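Local coordinates for Nitrate/nitrite sensor protein NarX (Escherichia coli K12, PDB 3EZI) that senses nitrate and nitrite through its periplasmic domain and signals, as a membrane histidine kinase, to the response regulators NarL and NarP, at residues M14-L19 and S87-G92. Numbering follows the deposited sequence.
Sequences MQSYRL and SQFVAG. With IPA (isopropyl alcohol), chain E.
In the antiparallel four-helix bundle of the NarX periplasmic sensor domain, the first helix, 3-22, packs against the last, 82-99, where Ser16 and Tyr17 meet Phe89 and Val90. The two short axes run almost exactly antiparallel, at 175°, and come within 10.0 Å of each other. Ser16 and Val90 face one another here, with Ser16 CA 7.8 Å from Val90 CA. The short serine lets the valine come close: in one of the two conformers of Ser16, Val90 CG2 lies 3.5 Å from Ser16 OG. In that conformer the hydroxyl bonds to the carbonyl O of Arg13, one turn back, so its polar need is met within its own helix while the methyl packs against it. Beside the valine, Phe89 leans its ring obliquely on the serine, CD2 lying 4.0 Å from Ser16 CB. Directed away from its own backbone N (chi1 179°), the Phe89 side chain also reaches Met36 of helix 30-40 and Leu61, Tyr64 and Leu69 of helix 55-75, so it joins helices 3-22, 30-40, 55-75 and 82-99. Tyr17 closes the more exposed flank: CG lies anti to the carbonyl carbon, and the side chain swings across Val90 at about a right angle. It also touches Val86, one turn before Val90 on helix 82-99. The valine's two methyls divide the tyrosine between them, CG2 3.9 Å from Tyr17 CE1 and CG1 3.8 Å from Tyr17 OH.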
ATOM      1  N   MET A  14      -5.402  -1.579   5.169  1.00 15.38           N
ATOM      2  CA  MET A  14      -6.328  -2.695   5.373  1.00 16.59           C
ATOM      3  C   MET A  14      -6.081  -3.858   4.404  1.00 17.03           C
ATOM      4  O   MET A  14      -6.064  -5.033   4.825  1.00 17.69           O
ATOM      5  CB  MET A  14      -7.795  -2.182   5.267  1.00 16.05           C
ATOM      6  CG  MET A  14      -8.891  -3.253   5.288  1.00 20.48           C
ATOM      7  SD  MET A  14      -9.138  -4.248   3.773  1.00 24.28           S
ATOM      8  CE  MET A  14     -10.082  -3.163   2.644  1.00 19.47           C
ATOM      9  N   GLN A  15      -5.880  -3.543   3.120  0.50 13.55           N
ATOM     10  CA  GLN A  15      -5.651  -4.571   2.110  0.50 12.12           C
ATOM     11  C   GLN A  15      -4.359  -5.350   2.326  0.50 11.97           C
ATOM     12  O   GLN A  15      -4.297  -6.532   2.012  0.50 13.27           O
ATOM     13  CB  GLN A  15      -5.660  -3.952   0.712  0.50 11.60           C
ATOM     14  CG  GLN A  15      -7.072  -3.507   0.282  0.50  9.07           C
ATOM     15  CD  GLN A  15      -7.055  -2.837  -1.077  0.50  6.32           C
ATOM     16  OE1 GLN A  15      -6.645  -3.438  -2.068  0.50 11.87           O
ATOM     17  NE2 GLN A  15      -7.472  -1.565  -1.125  0.50  6.69           N
ATOM     18  N   SER A  16      -3.326  -4.701   2.857  0.50 11.70           N
ATOM     19  CA  SER A  16      -2.084  -5.444   3.104  0.50 11.24           C
ATOM     20  C   SER A  16      -2.273  -6.431   4.280  0.50 12.15           C
ATOM     21  O   SER A  16      -1.760  -7.551   4.235  0.50 12.88           O
ATOM     22  CB  SER A  16      -0.911  -4.489   3.381  0.50 10.40           C
ATOM     23  OG  SER A  16      -0.945  -3.965   4.688  0.50 11.50           O
ATOM     24  N   TYR A  17      -3.014  -6.033   5.321  1.00 13.18           N
ATOM     25  CA  TYR A  17      -3.246  -6.948   6.435  1.00 13.13           C
ATOM     26  C   TYR A  17      -4.096  -8.109   5.938  1.00 14.90           C
ATOM     27  O   TYR A  17      -3.905  -9.239   6.386  1.00 15.13           O
ATOM     28  CB  TYR A  17      -4.020  -6.292   7.602  1.00 12.84           C
ATOM     29  CG  TYR A  17      -3.304  -5.199   8.387  1.00 18.69           C
ATOM     30  CD1 TYR A  17      -1.944  -5.229   8.582  1.00 22.27           C
ATOM     31  CD2 TYR A  17      -4.041  -4.168   8.988  1.00 23.26           C
ATOM     32  CE1 TYR A  17      -1.288  -4.237   9.382  1.00 26.44           C
ATOM     33  CE2 TYR A  17      -3.409  -3.179   9.790  1.00 26.79           C
ATOM     34  CZ  TYR A  17      -2.030  -3.231   9.976  1.00 27.10           C
ATOM     35  OH  TYR A  17      -1.411  -2.298  10.795  1.00 29.67           O
ATOM     36  N   ARG A  18      -5.076  -7.818   5.063  1.00 14.88           N
ATOM     37  CA  ARG A  18      -5.967  -8.839   4.488  1.00 15.54           C
ATOM     38  C   ARG A  18      -5.199  -9.902   3.669  1.00 17.98           C
ATOM     39  O   ARG A  18      -5.466 -11.100   3.769  1.00 15.13           O
ATOM     40  CB  ARG A  18      -7.007  -8.181   3.567  1.00 20.25           C
ATOM     41  CG  ARG A  18      -8.401  -8.097   4.092  1.00 27.12           C
ATOM     42  CD  ARG A  18      -9.436  -8.290   2.971  1.00 25.64           C
ATOM     43  NE  ARG A  18      -9.088  -7.533   1.769  1.00 25.60           N
ATOM     44  CZ  ARG A  18      -9.991  -6.929   1.011  1.00 27.93           C
ATOM     45  NH1 ARG A  18     -11.270  -7.007   1.339  1.00 27.54           N
ATOM     46  NH2 ARG A  18      -9.613  -6.218  -0.046  1.00 31.48           N
ATOM     47  N   LEU A  19      -4.259  -9.448   2.839  1.00 13.96           N
ATOM     48  CA  LEU A  19      -3.425 -10.356   2.053  1.00 12.46           C
ATOM     49  C   LEU A  19      -2.495 -11.151   2.956  1.00 13.26           C
ATOM     50  O   LEU A  19      -2.255 -12.332   2.710  1.00 15.70           O
ATOM     51  CB  LEU A  19      -2.586  -9.574   0.993  1.00 14.57           C
ATOM     52  CG  LEU A  19      -3.297  -9.423  -0.348  1.00 18.20           C
ATOM     53  CD1 LEU A  19      -2.533  -8.426  -1.256  1.00 23.84           C
ATOM     54  CD2 LEU A  19      -3.362 -10.801  -1.013  1.00 17.67           C
ATOM     55  N   SER A  87       4.559  -4.865   7.734  1.00 15.56           N
ATOM     56  CA  SER A  87       4.693  -3.803   8.726  1.00 16.65           C
ATOM     57  C   SER A  87       5.457  -2.587   8.167  1.00 15.80           C
ATOM     58  O   SER A  87       5.100  -1.451   8.464  1.00 15.29           O
ATOM     59  CB  SER A  87       5.426  -4.324   9.960  1.00 14.49           C
ATOM     60  OG  SER A  87       4.583  -5.175  10.709  1.00 22.75           O
ATOM     61  N   GLN A  88       6.493  -2.827   7.368  1.00 15.60           N
ATOM     62  CA  GLN A  88       7.271  -1.744   6.792  1.00 18.10           C
ATOM     63  C   GLN A  88       6.397  -0.980   5.772  1.00 17.39           C
ATOM     64  O   GLN A  88       6.435   0.258   5.718  1.00 14.55           O
ATOM     65  CB  GLN A  88       8.531  -2.271   6.097  1.00 20.12           C
ATOM     66  CG  GLN A  88       9.382  -1.119   5.486  1.00 23.60           C
ATOM     67  CD  GLN A  88      10.679  -1.562   4.776  1.00 30.60           C
ATOM     68  OE1 GLN A  88      11.312  -0.760   4.079  1.00 32.10           O
ATOM     69  NE2 GLN A  88      11.092  -2.816   4.975  1.00 28.63           N
ATOM     70  N   PHE A  89       5.615  -1.706   4.971  1.00 13.85           N
ATOM     71  CA  PHE A  89       4.756  -1.025   3.985  1.00 12.91           C
ATOM     72  C   PHE A  89       3.735  -0.110   4.711  1.00 12.62           C
ATOM     73  O   PHE A  89       3.490   1.037   4.307  1.00 12.47           O
ATOM     74  CB  PHE A  89       4.004  -2.065   3.141  1.00 11.71           C
ATOM     75  CG  PHE A  89       3.077  -1.464   2.113  1.00 11.73           C
ATOM     76  CD1 PHE A  89       3.575  -0.773   1.019  1.00 13.41           C
ATOM     77  CD2 PHE A  89       1.699  -1.694   2.206  1.00 14.77           C
ATOM     78  CE1 PHE A  89       2.710  -0.316   0.002  1.00 16.06           C
ATOM     79  CE2 PHE A  89       0.825  -1.237   1.201  1.00 17.62           C
ATOM     80  CZ  PHE A  89       1.336  -0.558   0.110  1.00 15.75           C
ATOM     81  N   VAL A  90       3.145  -0.619   5.772  1.00 13.35           N
ATOM     82  CA  VAL A  90       2.163   0.170   6.543  1.00 12.44           C
ATOM     83  C   VAL A  90       2.866   1.398   7.172  1.00 15.20           C
ATOM     84  O   VAL A  90       2.300   2.508   7.171  1.00 14.77           O
ATOM     85  CB  VAL A  90       1.493  -0.744   7.629  1.00 14.92           C
ATOM     86  CG1 VAL A  90       0.685   0.077   8.635  1.00 16.65           C
ATOM     87  CG2 VAL A  90       0.543  -1.745   6.943  1.00 12.42           C
ATOM     88  N   ALA A  91       4.094   1.223   7.679  1.00 14.41           N
ATOM     89  CA  ALA A  91       4.831   2.353   8.272  1.00 15.92           C
ATOM     90  C   ALA A  91       5.081   3.424   7.210  1.00 17.20           C
ATOM     91  O   ALA A  91       5.032   4.635   7.504  1.00 20.16           O
ATOM     92  CB  ALA A  91       6.203   1.874   8.879  1.00 17.85           C
ATOM     93  N   GLY A  92       5.359   2.975   5.979  1.00 15.16           N
ATOM     94  CA  GLY A  92       5.584   3.878   4.857  1.00 15.70           C
ATOM     95  C   GLY A  92       4.307   4.681   4.515  1.00 14.53           C
ATOM     96  O   GLY A  92       4.375   5.844   4.149  1.00 14.39           O
TER
HETATM   97  C1  IPA E   1      10.844   1.780   0.998  1.00 37.79           C
HETATM   98  C2  IPA E   1       9.655   1.465   1.850  1.00 38.96           C
HETATM   99  C3  IPA E   1       8.819   2.534   1.201  1.00 38.72           C
HETATM  100  O2  IPA E   1       9.885   1.641   3.274  1.00 39.18           O